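Local coordinates for reducing end xylose-releasing exo-oligoxylanase (Bacillus halodurans, PDB 1WU4), which hydrolyses xylooligosaccharides of three or more units by an inverting mechanism, releasing xylose from their reducing end, at residues 244-247 with 251-254; 185-190 with 196-201. The protein carries 1 engineered substitution. All coordinates share one frame; numbering follows the deposited sequence.

How the contacts relate
Contacts 1 and 2 follow one another along the chain and lie on the same side of its centre, their own centres about 12 Å apart. Strand 193-194, between the two segments of contact 2, pairs antiparallel with strand 245-246 of contact 1, so a short two-strand sheet links the two. They also touch directly: Tyr-244 OH lies 3.0 Å from Phe-187 CZ, and Ala-245 CB packs 3.9 Å from Pro-196 CG. Both border the probable catalytic site. The side chains of Tyr-244 in contact 1 and Tyr-198 in contact 2 each come within about 4 Å of that of Asp-263, the probable proton acceptor; Tyr-198 is the nearer to Glu-70, the probable proton donor, at about 7 Å.

Contact 1 (244-247 with 251-254)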
ATOM      1  N   TYR A 244      12.182  -1.795  -8.604  1.00  8.18           N
ATOM      2  CA  TYR A 244      11.942  -3.087  -9.252  1.00  8.56           C
ATOM      3  C   TYR A 244      13.127  -3.984  -8.904  1.00  9.17           C
ATOM      4  O   TYR A 244      14.261  -3.512  -8.794  1.00 10.17           O
ATOM      5  CB  TYR A 244      11.900  -2.990 -10.779  1.00  7.97           C
ATOM      6  CG  TYR A 244      10.777  -2.199 -11.416  1.00  8.44           C
ATOM      7  CD1 TYR A 244       9.801  -1.553 -10.656  1.00  9.20           C
ATOM      8  CD2 TYR A 244      10.732  -2.061 -12.801  1.00  9.09           C
ATOM      9  CE1 TYR A 244       8.807  -0.775 -11.276  1.00 10.23           C
ATOM     10  CE2 TYR A 244       9.756  -1.298 -13.423  1.00 10.65           C
ATOM     11  CZ  TYR A 244       8.802  -0.656 -12.659  1.00  8.49           C
ATOM     12  OH  TYR A 244       7.864   0.126 -13.300  1.00 11.88           O
ATOM     13  N   ALA A 245      12.869  -5.277  -8.757  1.00  9.83           N
ATOM     14  CA  ALA A 245      13.933  -6.220  -8.445  1.00  9.45           C
ATOM     15  C   ALA A 245      13.623  -7.562  -9.084  1.00 10.14           C
ATOM     16  O   ALA A 245      12.461  -7.937  -9.236  1.00  9.68           O
ATOM     17  CB  ALA A 245      14.075  -6.381  -6.938  1.00 10.63           C
ATOM     18  N   TYR A 246      14.667  -8.281  -9.474  1.00  9.12           N
ATOM     19  CA  TYR A 246      14.494  -9.597 -10.063  1.00 10.76           C
ATOM     20  C   TYR A 246      14.099 -10.540  -8.933  1.00 10.23           C
ATOM     21  O   TYR A 246      14.157 -10.167  -7.759  1.00 11.30           O
ATOM     22  CB  TYR A 246      15.807 -10.058 -10.693  1.00 10.14           C
ATOM     23  CG  TYR A 246      16.250  -9.202 -11.853  1.00 10.38           C
ATOM     24  CD1 TYR A 246      15.510  -9.161 -13.035  1.00 10.82           C
ATOM     25  CD2 TYR A 246      17.405  -8.422 -11.771  1.00 10.14           C
ATOM     26  CE1 TYR A 246      15.909  -8.370 -14.106  1.00 12.62           C
ATOM     27  CE2 TYR A 246      17.812  -7.625 -12.837  1.00 13.15           C
ATOM     28  CZ  TYR A 246      17.061  -7.603 -14.002  1.00 11.69           C
ATOM     29  OH  TYR A 246      17.470  -6.824 -15.063  1.00 14.13           O
ATOM     30  N   TYR A 247      13.693 -11.760  -9.272  1.00 11.61           N
ATOM     31  CA  TYR A 247      13.325 -12.707  -8.230  1.00 10.36           C
ATOM     32  C   TYR A 247      14.541 -13.030  -7.368  1.00 11.68           C
ATOM     33  O   TYR A 247      14.392 -13.400  -6.205  1.00 12.46           O
ATOM     34  CB  TYR A 247      12.768 -14.006  -8.822  1.00 12.66           C
ATOM     35  CG  TYR A 247      11.448 -13.860  -9.547  1.00 11.66           C
ATOM     36  CD1 TYR A 247      10.441 -13.027  -9.055  1.00 13.34           C
ATOM     37  CD2 TYR A 247      11.187 -14.599 -10.698  1.00 13.27           C
ATOM     38  CE1 TYR A 247       9.204 -12.937  -9.696  1.00 13.90           C
ATOM     39  CE2 TYR A 247       9.956 -14.520 -11.343  1.00 15.09           C
ATOM     40  CZ  TYR A 247       8.970 -13.689 -10.839  1.00 15.34           C
ATOM     41  OH  TYR A 247       7.751 -13.618 -11.476  1.00 15.31           O
ATOM     42  N   PRO A 251      18.488  -5.476  -7.948  1.00  9.67           N
ATOM     43  CA  PRO A 251      17.733  -4.460  -8.689  1.00  9.85           C
ATOM     44  C   PRO A 251      17.600  -4.674 -10.188  1.00 10.67           C
ATOM     45  O   PRO A 251      18.528  -5.140 -10.843  1.00 11.14           O
ATOM     46  CB  PRO A 251      18.497  -3.169  -8.392  1.00  9.65           C
ATOM     47  CG  PRO A 251      19.195  -3.454  -7.093  1.00 11.18           C
ATOM     48  CD  PRO A 251      19.650  -4.873  -7.275  1.00 11.43           C
ATOM     49  N   ASN A 252      16.433  -4.326 -10.722  1.00 10.00           N
ATOM     50  CA  ASN A 252      16.197  -4.392 -12.158  1.00  9.50           C
ATOM     51  C   ASN A 252      16.235  -2.929 -12.596  1.00 10.06           C
ATOM     52  O   ASN A 252      15.266  -2.187 -12.406  1.00 10.39           O
ATOM     53  CB  ASN A 252      14.828  -4.989 -12.480  1.00  9.85           C
ATOM     54  CG  ASN A 252      14.488  -4.884 -13.958  1.00  9.49           C
ATOM     55  OD1 ASN A 252      15.220  -4.266 -14.735  1.00 10.66           O
ATOM     56  ND2 ASN A 252      13.371  -5.485 -14.352  1.00 11.74           N
ATOM     57  N   ASP A 253      17.361  -2.514 -13.165  1.00  9.34           N
ATOM     58  CA  ASP A 253      17.533  -1.132 -13.594  1.00 11.36           C
ATOM     59  C   ASP A 253      17.473  -0.972 -15.109  1.00 12.31           C
ATOM     60  O   ASP A 253      17.949   0.023 -15.652  1.00 12.53           O
ATOM     61  CB  ASP A 253      18.871  -0.601 -13.067  1.00 11.13           C
ATOM     62  CG  ASP A 253      18.939   0.910 -13.073  1.00 11.61           C
ATOM     63  OD1 ASP A 253      17.922   1.547 -12.728  1.00 11.54           O
ATOM     64  OD2 ASP A 253      20.013   1.458 -13.404  1.00 11.80           O
ATOM     65  N   GLU A 254      16.875  -1.948 -15.782  1.00 10.98           N
ATOM     66  CA  GLU A 254      16.760  -1.917 -17.236  1.00 13.48           C
ATOM     67  C   GLU A 254      16.117  -0.631 -17.741  1.00 16.16           C
ATOM     68  O   GLU A 254      16.475  -0.125 -18.808  1.00 16.06           O
ATOM     69  CB  GLU A 254      15.956  -3.126 -17.717  1.00 15.42           C
ATOM     70  CG  GLU A 254      16.693  -4.449 -17.569  1.00 15.06           C
ATOM     71  CD  GLU A 254      15.798  -5.652 -17.806  1.00 19.23           C
ATOM     72  OE1 GLU A 254      14.902  -5.564 -18.671  1.00 19.90           O
ATOM     73  OE2 GLU A 254      15.997  -6.688 -17.135  1.00 19.21           O
TER
HETATM   74  O   HOH W   1      19.140  -4.531 -14.406  1.00 16.70           O
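Tyr-246 packs on Asn-252 and hydrogen-bonds Glu-254 in a local contact, where the chain leaving the short strand 245-246 comes back beside it on the way to helix 265-278. Ala-245 and Pro-251 form a single beta bridge, and Asn-252 N donates to Tyr-244 O at 3.0 Å, almost straight (175°) but from above the carbonyl plane. The Asn-252 amide lies nearly parallel to the Tyr-246 ring, 11° apart. Asn-252 CB makes a CH-pi contact over one face of that ring, 3.9 Å from the centroid and offset toward the rim. At the ring edge, Tyr-246 OH donates a short 2.5 Å bond to the anti lone pair of Glu-254 OE2. The same hydroxyl accepts from a water, 2.9 Å away, that in turn takes the N-H of Asp-253. A phenylalanine at Tyr-246 could keep the stack but would probably leave Glu-254 OE2 without this donor and the water less firmly held. Phe-193 of strand 193-194 touches both Tyr-246 and Asn-252. Asn-252 keeps CG opposite its own N (chi1 172°), which swings OD1 toward Glu-254 N; the 3.0 Å bond between these two atoms defines an Asx turn.

Contact 2 (185-190 with 196-201); sequences IKFIPE and PSYHLP
Ile-185 presses a methyl group onto the imidazole of His-199 at the close-packed end of this buried contact. Its CG2 sits over one face of the ring, 3.7 Å from the centroid and 14° off the normal, shifted toward the NE2 side in a CH-pi contact. Because CG1 takes the place anti to the backbone N (chi1 -172°), CG2 is left between the N and the carbonyl carbon, and this turns it to His-199. The same methyl meets Tyr-198 CB at 3.9 Å. The imidazole is held at both nitrogens, ND1 by Ser-226 OG and NE2 by Ser-194 OG; Ser-194 OG is also bonded to Ile-185 O, so one serine bonds to both partners of the CH-pi contact. Segment 196-201 leads into helix 201-210 of this family 8 glycoside hydrolase, whose fold is an (alpha/alpha)6 barrel: a 3-10 turn at 196-198, in which His-199 N bonds Pro-196 O, precedes Leu-200 at the N-cap position. Toward the partly exposed Phe-187 less surface is buried, 37 Å² against 84 Å² for Ile-185, and a water mediates. The Tyr-198 ring turns its edge to the backbone carbonyls of Lys-186 and Phe-187, with CE2 3.5 Å from Phe-187 O, while the two aromatic side chains approach aslant, Phe-187 CD1 lying 4.0 Å from Tyr-198 CE2. No direct hydrogen bond joins the segments; the water instead donates to Phe-187 O at 2.8 Å and lies 2.7 Å from Tyr-198 OH. Lys-186 starts off away from segment 196-201, and its NZ bonds Pro-189 O at 3.1 Å and also Pro-176 O.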
ATOM      1  N   ILE A 185       4.746 -12.098  -5.681  1.00  8.30           N
ATOM      2  CA  ILE A 185       3.904 -11.238  -6.506  1.00  8.17           C
ATOM      3  C   ILE A 185       4.804 -10.667  -7.606  1.00  8.57           C
ATOM      4  O   ILE A 185       5.999 -10.437  -7.388  1.00  9.88           O
ATOM      5  CB  ILE A 185       3.278 -10.091  -5.662  1.00  7.74           C
ATOM      6  CG1 ILE A 185       2.242  -9.331  -6.497  1.00  8.32           C
ATOM      7  CG2 ILE A 185       4.363  -9.147  -5.149  1.00  9.61           C
ATOM      8  CD1 ILE A 185       1.468  -8.293  -5.698  1.00  9.86           C
ATOM      9  N   LYS A 186       4.233 -10.455  -8.788  1.00  9.12           N
ATOM     10  CA  LYS A 186       4.986  -9.932  -9.928  1.00  9.71           C
ATOM     11  C   LYS A 186       4.758  -8.438 -10.111  1.00  9.12           C
ATOM     12  O   LYS A 186       3.794  -7.882  -9.585  1.00 11.30           O
ATOM     13  CB  LYS A 186       4.545 -10.619 -11.219  1.00 11.49           C
ATOM     14  CG  LYS A 186       4.559 -12.133 -11.227  1.00 13.23           C
ATOM     15  CD  LYS A 186       3.915 -12.600 -12.530  1.00 16.49           C
ATOM     16  CE  LYS A 186       3.838 -14.102 -12.656  1.00 19.84           C
ATOM     17  NZ  LYS A 186       3.111 -14.451 -13.915  1.00 15.75           N
ATOM     18  N   PHE A 187       5.646  -7.792 -10.866  1.00  9.89           N
ATOM     19  CA  PHE A 187       5.494  -6.370 -11.155  1.00  9.69           C
ATOM     20  C   PHE A 187       4.226  -6.217 -12.001  1.00  9.89           C
ATOM     21  O   PHE A 187       3.403  -5.336 -11.750  1.00  9.97           O
ATOM     22  CB  PHE A 187       6.707  -5.836 -11.915  1.00  9.37           C
ATOM     23  CG  PHE A 187       6.472  -4.496 -12.533  1.00  9.58           C
ATOM     24  CD1 PHE A 187       6.067  -3.420 -11.750  1.00  9.91           C
ATOM     25  CD2 PHE A 187       6.590  -4.324 -13.906  1.00 10.87           C
ATOM     26  CE1 PHE A 187       5.776  -2.190 -12.329  1.00 12.24           C
ATOM     27  CE2 PHE A 187       6.301  -3.101 -14.494  1.00 11.68           C
ATOM     28  CZ  PHE A 187       5.891  -2.032 -13.702  1.00 10.64           C
ATOM     29  N   ILE A 188       4.100  -7.066 -13.020  1.00 10.25           N
ATOM     30  CA  ILE A 188       2.910  -7.118 -13.873  1.00 10.27           C
ATOM     31  C   ILE A 188       2.769  -8.582 -14.287  1.00 12.04           C
ATOM     32  O   ILE A 188       3.736  -9.341 -14.238  1.00 11.05           O
ATOM     33  CB  ILE A 188       2.978  -6.179 -15.119  1.00 10.62           C
ATOM     34  CG1 ILE A 188       4.234  -6.443 -15.944  1.00 11.65           C
ATOM     35  CG2 ILE A 188       2.900  -4.728 -14.671  1.00 12.94           C
ATOM     36  CD1 ILE A 188       4.317  -5.569 -17.192  1.00 13.40           C
ATOM     37  N   PRO A 189       1.563  -9.003 -14.691  1.00 10.17           N
ATOM     38  CA  PRO A 189       1.315 -10.392 -15.091  1.00 11.39           C
ATOM     39  C   PRO A 189       2.236 -11.060 -16.108  1.00 12.10           C
ATOM     40  O   PRO A 189       2.553 -12.241 -15.963  1.00 16.24           O
ATOM     41  CB  PRO A 189      -0.133 -10.356 -15.576  1.00 13.73           C
ATOM     42  CG  PRO A 189      -0.739  -9.265 -14.751  1.00 12.96           C
ATOM     43  CD  PRO A 189       0.331  -8.202 -14.802  1.00 12.22           C
ATOM     44  N   GLU A 190       2.669 -10.318 -17.123  1.00 13.70           N
ATOM     45  CA  GLU A 190       3.502 -10.904 -18.169  1.00 15.56           C
ATOM     46  C   GLU A 190       5.019 -10.854 -18.019  1.00 15.40           C
ATOM     47  O   GLU A 190       5.735 -11.220 -18.948  1.00 19.06           O
ATOM     48  CB  GLU A 190       3.119 -10.317 -19.534  1.00 19.67           C
ATOM     49  CG  GLU A 190       3.260  -8.806 -19.658  1.00 24.04           C
ATOM     50  CD  GLU A 190       2.025  -8.054 -19.193  1.00 28.01           C
ATOM     51  OE1 GLU A 190       1.734  -8.062 -17.979  1.00 27.10           O
ATOM     52  OE2 GLU A 190       1.342  -7.453 -20.050  1.00 32.39           O
ATOM     53  N   PRO A 196       9.662  -4.783  -4.830  1.00  9.32           N
ATOM     54  CA  PRO A 196       9.649  -4.920  -3.367  1.00 10.63           C
ATOM     55  C   PRO A 196       8.481  -4.273  -2.619  1.00  8.19           C
ATOM     56  O   PRO A 196       7.905  -4.886  -1.716  1.00  8.80           O
ATOM     57  CB  PRO A 196      10.998  -4.336  -2.961  1.00  8.92           C
ATOM     58  CG  PRO A 196      11.878  -4.777  -4.092  1.00  9.47           C
ATOM     59  CD  PRO A 196      11.022  -4.478  -5.315  1.00  9.39           C
ATOM     60  N   SER A 197       8.124  -3.050  -3.003  1.00  8.66           N
ATOM     61  CA  SER A 197       7.037  -2.325  -2.348  1.00 10.26           C
ATOM     62  C   SER A 197       5.664  -2.976  -2.505  1.00  8.08           C
ATOM     63  O   SER A 197       4.728  -2.616  -1.794  1.00  9.33           O
ATOM     64  CB  SER A 197       6.975  -0.880  -2.863  1.00 10.30           C
ATOM     65  OG  SER A 197       6.463  -0.811  -4.184  1.00  9.49           O
ATOM     66  N   TYR A 198       5.546  -3.925  -3.431  1.00  8.07           N
ATOM     67  CA  TYR A 198       4.283  -4.625  -3.673  1.00  8.74           C
ATOM     68  C   TYR A 198       4.072  -5.781  -2.698  1.00  8.23           C
ATOM     69  O   TYR A 198       2.969  -6.321  -2.592  1.00  9.45           O
ATOM     70  CB  TYR A 198       4.264  -5.217  -5.084  1.00  8.56           C
ATOM     71  CG  TYR A 198       4.064  -4.249  -6.232  1.00  8.49           C
ATOM     72  CD1 TYR A 198       4.237  -2.873  -6.074  1.00  9.43           C
ATOM     73  CD2 TYR A 198       3.745  -4.731  -7.502  1.00 10.45           C
ATOM     74  CE1 TYR A 198       4.099  -2.000  -7.164  1.00  8.53           C
ATOM     75  CE2 TYR A 198       3.606  -3.877  -8.587  1.00 10.20           C
ATOM     76  CZ  TYR A 198       3.784  -2.517  -8.416  1.00  9.34           C
ATOM     77  OH  TYR A 198       3.655  -1.681  -9.504  1.00 11.25           O
ATOM     78  N   HIS A 199       5.131  -6.180  -2.000  1.00  8.91           N
ATOM     79  CA  HIS A 199       5.038  -7.304  -1.078  1.00  9.16           C
ATOM     80  C   HIS A 199       4.368  -6.960   0.239  1.00  8.59           C
ATOM     81  O   HIS A 199       4.883  -6.169   1.030  1.00  9.72           O
ATOM     82  CB  HIS A 199       6.433  -7.889  -0.853  1.00  8.04           C
ATOM     83  CG  HIS A 199       6.991  -8.556  -2.070  1.00  8.73           C
ATOM     84  ND1 HIS A 199       6.970  -9.923  -2.243  1.00  9.16           N
ATOM     85  CD2 HIS A 199       7.490  -8.039  -3.217  1.00  9.63           C
ATOM     86  CE1 HIS A 199       7.430 -10.218  -3.446  1.00  9.15           C
ATOM     87  NE2 HIS A 199       7.751  -9.093  -4.058  1.00  9.25           N
ATOM     88  N   LEU A 200       3.213  -7.577   0.464  1.00  8.67           N
ATOM     89  CA  LEU A 200       2.418  -7.341   1.661  1.00  8.65           C
ATOM     90  C   LEU A 200       2.139  -8.667   2.364  1.00  8.19           C
ATOM     91  O   LEU A 200       1.021  -9.190   2.316  1.00  8.51           O
ATOM     92  CB  LEU A 200       1.102  -6.670   1.263  1.00  9.97           C
ATOM     93  CG  LEU A 200       1.234  -5.424   0.380  1.00  8.98           C
ATOM     94  CD1 LEU A 200      -0.149  -4.976  -0.076  1.00  9.52           C
ATOM     95  CD2 LEU A 200       1.943  -4.309   1.139  1.00 10.34           C
ATOM     96  N   PRO A 201       3.156  -9.226   3.042  1.00  8.24           N
ATOM     97  CA  PRO A 201       2.959 -10.502   3.732  1.00  8.88           C
ATOM     98  C   PRO A 201       1.799 -10.484   4.715  1.00  8.04           C
ATOM     99  O   PRO A 201       1.112 -11.494   4.888  1.00  9.49           O
ATOM    100  CB  PRO A 201       4.313 -10.754   4.402  1.00  9.99           C
ATOM    101  CG  PRO A 201       4.883  -9.381   4.580  1.00 10.27           C
ATOM    102  CD  PRO A 201       4.499  -8.679   3.302  1.00 10.16           C
TER
HETATM  103  O   HOH W   2       2.497  -2.708 -11.730  1.00 10.72           O